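Local coordinates for subtilisin-like protein (Prochloron didemni, PDB 3ZXY) that probably cleaves peptide bonds as a serine endopeptidase, being the subtilisin-like protease domain of the longer PatA protein, at residues S57-G61 / I70-G76; V161-M167 / Q186-G192; Q242-Q246 / G278-S282. The protein carries 1 engineered substitution. All coordinates share one frame; numbering follows the deposited sequence.

Contact 1: S57-G61 / I70-G76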
# COMPACT_ATOMS: atom_id res chain seq x y z
N SER A 57 -6.67 2.05 8.16
CA SER A 57 -7.48 3.26 8.34
C SER A 57 -7.13 4.34 7.32
O SER A 57 -7.99 5.14 6.94
CB SER A 57 -7.36 3.78 9.77
OG SER A 57 -6.09 4.34 10.06
N ILE A 58 -5.89 4.38 6.87
CA ILE A 58 -5.45 5.37 5.89
C ILE A 58 -6.24 5.24 4.59
O ILE A 58 -6.54 6.24 3.93
CB ILE A 58 -3.92 5.28 5.65
CG1 ILE A 58 -3.18 5.80 6.88
CG2 ILE A 58 -3.50 6.08 4.42
CD1 ILE A 58 -1.72 5.36 6.91
N ILE A 59 -6.58 4.00 4.24
CA ILE A 59 -7.34 3.72 3.02
C ILE A 59 -8.84 3.72 3.29
O ILE A 59 -9.61 4.34 2.57
CB ILE A 59 -6.91 2.37 2.39
CG1 ILE A 59 -5.41 2.40 2.11
CG2 ILE A 59 -7.72 2.06 1.12
CD1 ILE A 59 -4.82 1.07 1.69
N PHE A 60 -9.27 3.01 4.35
CA PHE A 60 -10.70 2.71 4.53
C PHE A 60 -11.42 3.50 5.62
O PHE A 60 -12.62 3.31 5.81
CB PHE A 60 -10.89 1.21 4.79
CG PHE A 60 -10.45 0.36 3.63
CD1 PHE A 60 -11.19 0.35 2.45
CD2 PHE A 60 -9.31 -0.42 3.73
CE1 PHE A 60 -10.79 -0.42 1.37
CE2 PHE A 60 -8.92 -1.19 2.64
CZ PHE A 60 -9.65 -1.18 1.48
N GLY A 61 -10.72 4.37 6.33
CA GLY A 61 -11.39 5.24 7.29
C GLY A 61 -12.50 6.03 6.61
O GLY A 61 -12.35 6.47 5.47
N ILE A 70 -8.65 7.44 2.21
CA ILE A 70 -8.49 7.84 0.82
C ILE A 70 -9.50 7.19 -0.13
O ILE A 70 -9.97 7.83 -1.08
CB ILE A 70 -7.05 7.53 0.37
CG1 ILE A 70 -6.08 8.44 1.13
CG2 ILE A 70 -6.89 7.69 -1.14
CD1 ILE A 70 -4.64 8.00 1.02
N ALA A 71 -9.86 5.93 0.13
CA ALA A 71 -10.75 5.21 -0.77
C ALA A 71 -11.80 4.48 0.05
O ALA A 71 -11.91 3.26 0.01
CB ALA A 71 -9.95 4.25 -1.67
N PRO A 72 -12.60 5.25 0.80
CA PRO A 72 -13.51 4.65 1.77
C PRO A 72 -14.59 3.77 1.17
O PRO A 72 -15.17 2.97 1.90
CB PRO A 72 -14.15 5.87 2.45
CG PRO A 72 -14.00 6.98 1.47
CD PRO A 72 -12.67 6.72 0.82
N GLN A 73 -14.91 3.93 -0.11
CA GLN A 73 -15.96 3.13 -0.74
C GLN A 73 -15.46 1.88 -1.46
O GLN A 73 -16.26 1.08 -1.93
CB GLN A 73 -16.78 4.00 -1.70
CG GLN A 73 -17.68 4.94 -0.95
CD GLN A 73 -18.63 5.68 -1.87
OE1 GLN A 73 -18.87 5.27 -3.01
NE2 GLN A 73 -19.19 6.78 -1.37
N CYS A 74 -14.15 1.68 -1.55
CA CYS A 74 -13.65 0.47 -2.17
C CYS A 74 -13.87 -0.70 -1.22
O CYS A 74 -14.01 -0.50 -0.01
CB CYS A 74 -12.16 0.61 -2.52
SG CYS A 74 -11.87 1.76 -3.88
N ARG A 75 -13.89 -1.91 -1.74
CA ARG A 75 -13.98 -3.11 -0.90
C ARG A 75 -12.62 -3.50 -0.36
O ARG A 75 -11.64 -3.57 -1.11
CB ARG A 75 -14.56 -4.26 -1.71
CG ARG A 75 -16.08 -4.32 -1.71
CD ARG A 75 -16.55 -5.71 -2.09
NE ARG A 75 -16.00 -6.73 -1.19
CZ ARG A 75 -15.76 -8.00 -1.51
NH1 ARG A 75 -16.00 -8.47 -2.73
NH2 ARG A 75 -15.25 -8.82 -0.59
N GLY A 76 -12.54 -3.69 0.96
CA GLY A 76 -11.29 -4.03 1.63
C GLY A 76 -11.22 -5.51 1.94
O GLY A 76 -12.20 -6.10 2.43
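The carbonyl oxygen of Ile-59 receives the shortest polar bond of the contact, from the backbone N of Ala-71 at 2.9 Å. One residue back, Ile-58 O takes the N-H of Ile-70 at 3.0 Å, and both bonds are fairly straight. Two consecutive carbonyls in the last turn of helix 47-60 are thus satisfied by two consecutive amides of the loop that follows the helix. That loop leads into strand 75-80, and the whole forms the second half of a beta-alpha-beta crossover: strand 30-33, helix 47-60 and strand 75-80, whose two strands are parallel neighbours in the central sheet of the subtilisin fold. The type I turn from Ala-71 to Cys-74 brings the chain round to the strand, past Phe-60. Although the CB of Phe-60 points away from the loop, its ring swings back: with CG beside the backbone N (chi1 -62°), CZ comes to 3.3 Å from Gly-76 CA in an oblique approach, while Cys-74 O lies near the ring plane at the edge, 3.5 Å from CE1. A CB on Gly-76 would run into CZ, consistent with a glycine at this place. Ile-59 serves two neighbours through one methyl, for its CG2 stands 3.7 Å above the centre of the Phe-60 ring and also meets Ala-71 CB at 4.2 Å. Ile-58 and Ile-70 lie side by side, pointing the same way, and touch through CG2 of the former and CD1 of the latter. Beyond the pair, Pro-215 and Ile-216 of helix 210-230 cover these isoleucines, while Val-12 and Ile-14 of strand 11-16 pack against Phe-60, and Ile-14 also against Ile-59.

Contact 2: V161-M167 / Q186-G192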
# COMPACT_ATOMS: atom_id res chain seq x y z
N VAL A 161 6.35 -4.52 -9.14
CA VAL A 161 5.91 -3.93 -7.89
C VAL A 161 6.04 -2.42 -7.97
O VAL A 161 6.88 -1.90 -8.71
CB VAL A 161 6.71 -4.52 -6.71
CG1 VAL A 161 6.32 -3.88 -5.38
CG2 VAL A 161 6.46 -6.04 -6.68
N LEU A 162 5.17 -1.73 -7.26
CA LEU A 162 5.31 -0.29 -7.05
C LEU A 162 5.85 -0.08 -5.64
O LEU A 162 5.17 -0.36 -4.65
CB LEU A 162 3.95 0.41 -7.21
CG LEU A 162 3.92 1.92 -7.05
CD1 LEU A 162 4.98 2.61 -7.90
CD2 LEU A 162 2.52 2.45 -7.38
N ALA A 163 7.11 0.35 -5.56
CA ALA A 163 7.77 0.62 -4.30
C ALA A 163 7.44 2.03 -3.84
O ALA A 163 7.31 2.96 -4.67
CB ALA A 163 9.28 0.46 -4.46
N VAL A 164 7.32 2.23 -2.52
CA VAL A 164 6.94 3.53 -2.00
C VAL A 164 7.91 3.97 -0.91
O VAL A 164 8.07 3.30 0.12
CB VAL A 164 5.50 3.53 -1.45
CG1 VAL A 164 5.10 4.92 -0.97
CG2 VAL A 164 4.50 3.00 -2.49
N GLY A 165 8.55 5.10 -1.16
CA GLY A 165 9.35 5.80 -0.16
C GLY A 165 8.58 6.95 0.47
O GLY A 165 7.47 7.25 0.06
N ALA A 166 9.21 7.59 1.46
CA ALA A 166 8.58 8.63 2.25
C ALA A 166 9.18 10.01 2.02
O ALA A 166 10.41 10.16 1.98
CB ALA A 166 8.65 8.29 3.75
N MET A 167 8.31 11.00 1.88
CA MET A 167 8.70 12.39 1.79
C MET A 167 7.98 13.19 2.88
O MET A 167 6.98 12.74 3.45
CB MET A 167 8.43 12.97 0.39
CG MET A 167 7.00 12.88 -0.04
SD MET A 167 6.81 13.78 -1.61
CE MET A 167 5.09 13.44 -1.97
N GLN A 186 11.08 1.97 -10.23
CA GLN A 186 9.74 1.55 -9.82
C GLN A 186 9.28 2.08 -8.47
O GLN A 186 8.28 1.60 -7.92
CB GLN A 186 9.60 0.03 -9.89
CG GLN A 186 10.38 -0.76 -8.84
CD GLN A 186 10.31 -2.25 -9.10
OE1 GLN A 186 10.47 -2.69 -10.24
NE2 GLN A 186 10.10 -3.03 -8.05
N GLY A 187 9.98 3.07 -7.94
CA GLY A 187 9.61 3.66 -6.66
C GLY A 187 9.12 5.09 -6.81
O GLY A 187 9.59 5.83 -7.66
N ILE A 188 8.17 5.46 -5.96
CA ILE A 188 7.72 6.83 -5.86
C ILE A 188 7.69 7.26 -4.41
O ILE A 188 7.54 6.43 -3.52
CB ILE A 188 6.35 7.06 -6.55
CG1 ILE A 188 5.25 6.23 -5.93
CG2 ILE A 188 6.49 6.88 -8.06
CD1 ILE A 188 3.89 6.67 -6.48
N LEU A 189 7.83 8.55 -4.19
CA LEU A 189 7.73 9.11 -2.84
C LEU A 189 6.31 9.53 -2.54
O LEU A 189 5.65 10.19 -3.36
CB LEU A 189 8.65 10.33 -2.68
CG LEU A 189 10.15 10.13 -2.82
CD1 LEU A 189 10.87 11.48 -2.72
CD2 LEU A 189 10.68 9.16 -1.75
N ALA A 190 5.84 9.20 -1.35
CA ALA A 190 4.53 9.66 -0.91
C ALA A 190 4.67 10.20 0.51
O ALA A 190 5.67 9.96 1.18
CB ALA A 190 3.49 8.54 -0.99
N PRO A 191 3.67 10.96 0.99
CA PRO A 191 3.80 11.54 2.32
C PRO A 191 4.00 10.45 3.36
O PRO A 191 3.25 9.48 3.37
CB PRO A 191 2.46 12.25 2.52
CG PRO A 191 2.03 12.59 1.15
CD PRO A 191 2.46 11.43 0.30
N GLY A 192 5.02 10.61 4.19
CA GLY A 192 5.35 9.59 5.19
C GLY A 192 5.68 10.12 6.57
O GLY A 192 6.20 9.38 7.39
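Ala-163 pairs with Gly-187 at the start of a parallel ladder, its N bonded to Gln-186 O and its O to Ile-188 N, both at 2.9 Å. Four more backbone bonds continue through Gly-165, Ala-190 and Met-167 to Gly-192, where Gly-192 N reaches Met-167 O at 3.0 Å. Five CA-H...O contacts fill in between, the closest from Gly-187 CA to Ala-163 O at 3.1 Å. The strands belong to the beta-alpha-beta unit of strand 162-167, helix 181-186 and strand 187-191.

Apolar contacts are fewer. Val-164 CG1 meets Ala-190 CB at 4.0 Å on the face covered by Val-217 of helix 210-230. Met-167 takes the crowded position between N and carbonyl carbon (chi1 58°), which lays CG 3.4 Å from Ala-190 O and sends the extended chain across Leu-189 to put CE against Pro-191 CD.

Among polar side chains, Gln-186 lies alongside Val-161 O without bonding to it; its NE2 bonds Ala-156 O and Leu-158 O instead.

Backbone bonding therefore carries the join, and the missing side chain of Gly-165 leaves its face to Leu-189 CD2, which a CB there would strike.

Contact 3: Q242-Q246 / G278-S282. Unlike the reference sequence in segment 278-282: Asp-280 (reference Asn).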
# COMPACT_ATOMS: atom_id res chain seq x y z
N GLN A 242 1.81 2.40 -14.09
CA GLN A 242 2.54 3.14 -15.13
C GLN A 242 2.16 4.63 -15.08
O GLN A 242 3.02 5.52 -15.22
CB GLN A 242 2.24 2.53 -16.50
CG GLN A 242 3.22 2.95 -17.58
CD GLN A 242 4.57 2.23 -17.52
OE1 GLN A 242 4.86 1.49 -16.57
NE2 GLN A 242 5.39 2.45 -18.52
N LEU A 243 0.87 4.90 -14.87
CA LEU A 243 0.40 6.28 -14.76
C LEU A 243 1.01 7.01 -13.56
O LEU A 243 1.41 8.17 -13.65
CB LEU A 243 -1.13 6.35 -14.66
CG LEU A 243 -1.90 5.95 -15.91
CD1 LEU A 243 -3.34 5.63 -15.54
CD2 LEU A 243 -1.84 7.06 -16.95
N LEU A 244 1.09 6.31 -12.43
CA LEU A 244 1.66 6.89 -11.22
C LEU A 244 3.15 7.17 -11.41
O LEU A 244 3.66 8.22 -10.98
CB LEU A 244 1.41 5.97 -10.02
CG LEU A 244 -0.03 5.98 -9.51
CD1 LEU A 244 -0.31 4.81 -8.56
CD2 LEU A 244 -0.33 7.32 -8.84
N LEU A 245 3.87 6.24 -12.02
CA LEU A 245 5.28 6.43 -12.28
C LEU A 245 5.53 7.53 -13.31
O LEU A 245 6.44 8.34 -13.14
CB LEU A 245 5.94 5.11 -12.72
CG LEU A 245 6.04 4.03 -11.65
CD1 LEU A 245 6.46 2.73 -12.31
CD2 LEU A 245 7.02 4.43 -10.55
N GLN A 246 4.73 7.59 -14.37
CA GLN A 246 4.95 8.57 -15.42
C GLN A 246 4.67 10.00 -14.98
O GLN A 246 5.38 10.93 -15.38
CB GLN A 246 4.08 8.27 -16.64
CG GLN A 246 4.34 9.24 -17.76
CD GLN A 246 4.01 8.69 -19.12
OE1 GLN A 246 3.24 9.29 -19.87
NE2 GLN A 246 4.64 7.57 -19.48
N GLY A 278 -6.87 11.92 -20.25
CA GLY A 278 -6.52 12.30 -21.60
C GLY A 278 -6.24 11.13 -22.54
O GLY A 278 -6.38 11.29 -23.77
N GLY A 279 -5.87 9.99 -21.97
CA GLY A 279 -5.51 8.82 -22.76
C GLY A 279 -4.12 8.89 -23.37
O GLY A 279 -3.79 8.07 -24.22
N ASP A 280 -3.32 9.87 -22.94
CA ASP A 280 -2.12 10.26 -23.65
C ASP A 280 -0.81 9.91 -22.94
O ASP A 280 0.23 10.54 -23.20
CB ASP A 280 -2.16 11.76 -24.03
CG ASP A 280 -2.26 12.69 -22.83
OD1 ASP A 280 -3.12 12.46 -21.95
OD2 ASP A 280 -1.47 13.68 -22.79
N MET A 281 -0.84 8.87 -22.12
CA MET A 281 0.38 8.28 -21.55
C MET A 281 1.30 7.94 -22.72
O MET A 281 0.82 7.51 -23.78
CB MET A 281 0.06 7.03 -20.74
CG MET A 281 1.24 6.46 -19.95
SD MET A 281 0.69 5.04 -19.00
CE MET A 281 0.76 3.79 -20.28
N SER A 282 2.61 8.13 -22.54
CA SER A 282 3.61 7.93 -23.59
C SER A 282 4.83 7.13 -23.12
O SER A 282 5.82 7.04 -23.85
CB SER A 282 4.09 9.27 -24.17
OG SER A 282 4.59 10.14 -23.15
OXT SER A 282 4.82 6.57 -22.03
O HOH W 1 4.70 3.77 -21.13
O HOH W 2 2.48 11.54 -22.13
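Met-281 lays its side chain over the flank of helix 237-247, touching Gln-246, Gln-242 and Leu-243 in turn. Its CB is 4.0 Å from Gln-246 OE1, and CG, anti to the backbone N (chi1 -172°), lies over the face of that amide, 3.5 Å from OE1 and hardly farther from NE2. SD then drops between two neighbouring residues of the helix, meeting Gln-242 CG at 3.6 Å and Leu-243 CD2 at 3.8 Å. Finally the chain bends (chi3 82°), which turns CE along the Gln-242 side, 3.7 Å from its CG. The contact folds the C-terminal tail back onto helix 237-247 after helix 269-278 has ended, Gly-279 leaving it with positive phi; Leu-275 and Leu-276 of that helix continue the packing on Leu-243. Polar bonds fix the last residue. Gln-246, extended beyond CG, uses both ends of its amide: OE1 accepts the N-H of Ser-282 at 3.0 Å on an in-plane lone pair, nearly straight at 168°, and NE2 gives a hydrogen to Ser-282 OXT at 2.7 Å, close to the amide plane. A leucine in place of Gln-246 would probably leave Ser-282 N without this acceptor and its carboxylate without a direct donor from the helix, leaving the tail end held less firmly. One water links OXT to Gln-242 NE2, and another joins Gln-246 OE1, Asp-280 O and Ser-282 OG. That carboxylate exists because the fragment stops here, whereas the longer protein would continue, and crystal neighbours also touch the tail.

Contacts 1 and 2 illustrate two ways of building the buried part of a subtilisin-like domain, and both reach its one parallel sheet, on opposite sides of the chain's centre. In contact 1 a helix end closes on a loop, so two backbone bonds share the work with a ring and isoleucines; in contact 2 two strands join, and the backbone ladder leads. Contact 3 lies at the surface, where amide, carboxylate and water chemistry takes over round a methionine. Contacts 2 and 3 nevertheless touch: Leu-245 CD2 packs on Ile-188 CG2 at 3.5 Å, and Leu-244 meets Leu-162, so helix 237-247 faces the sheet inward and the tail outward.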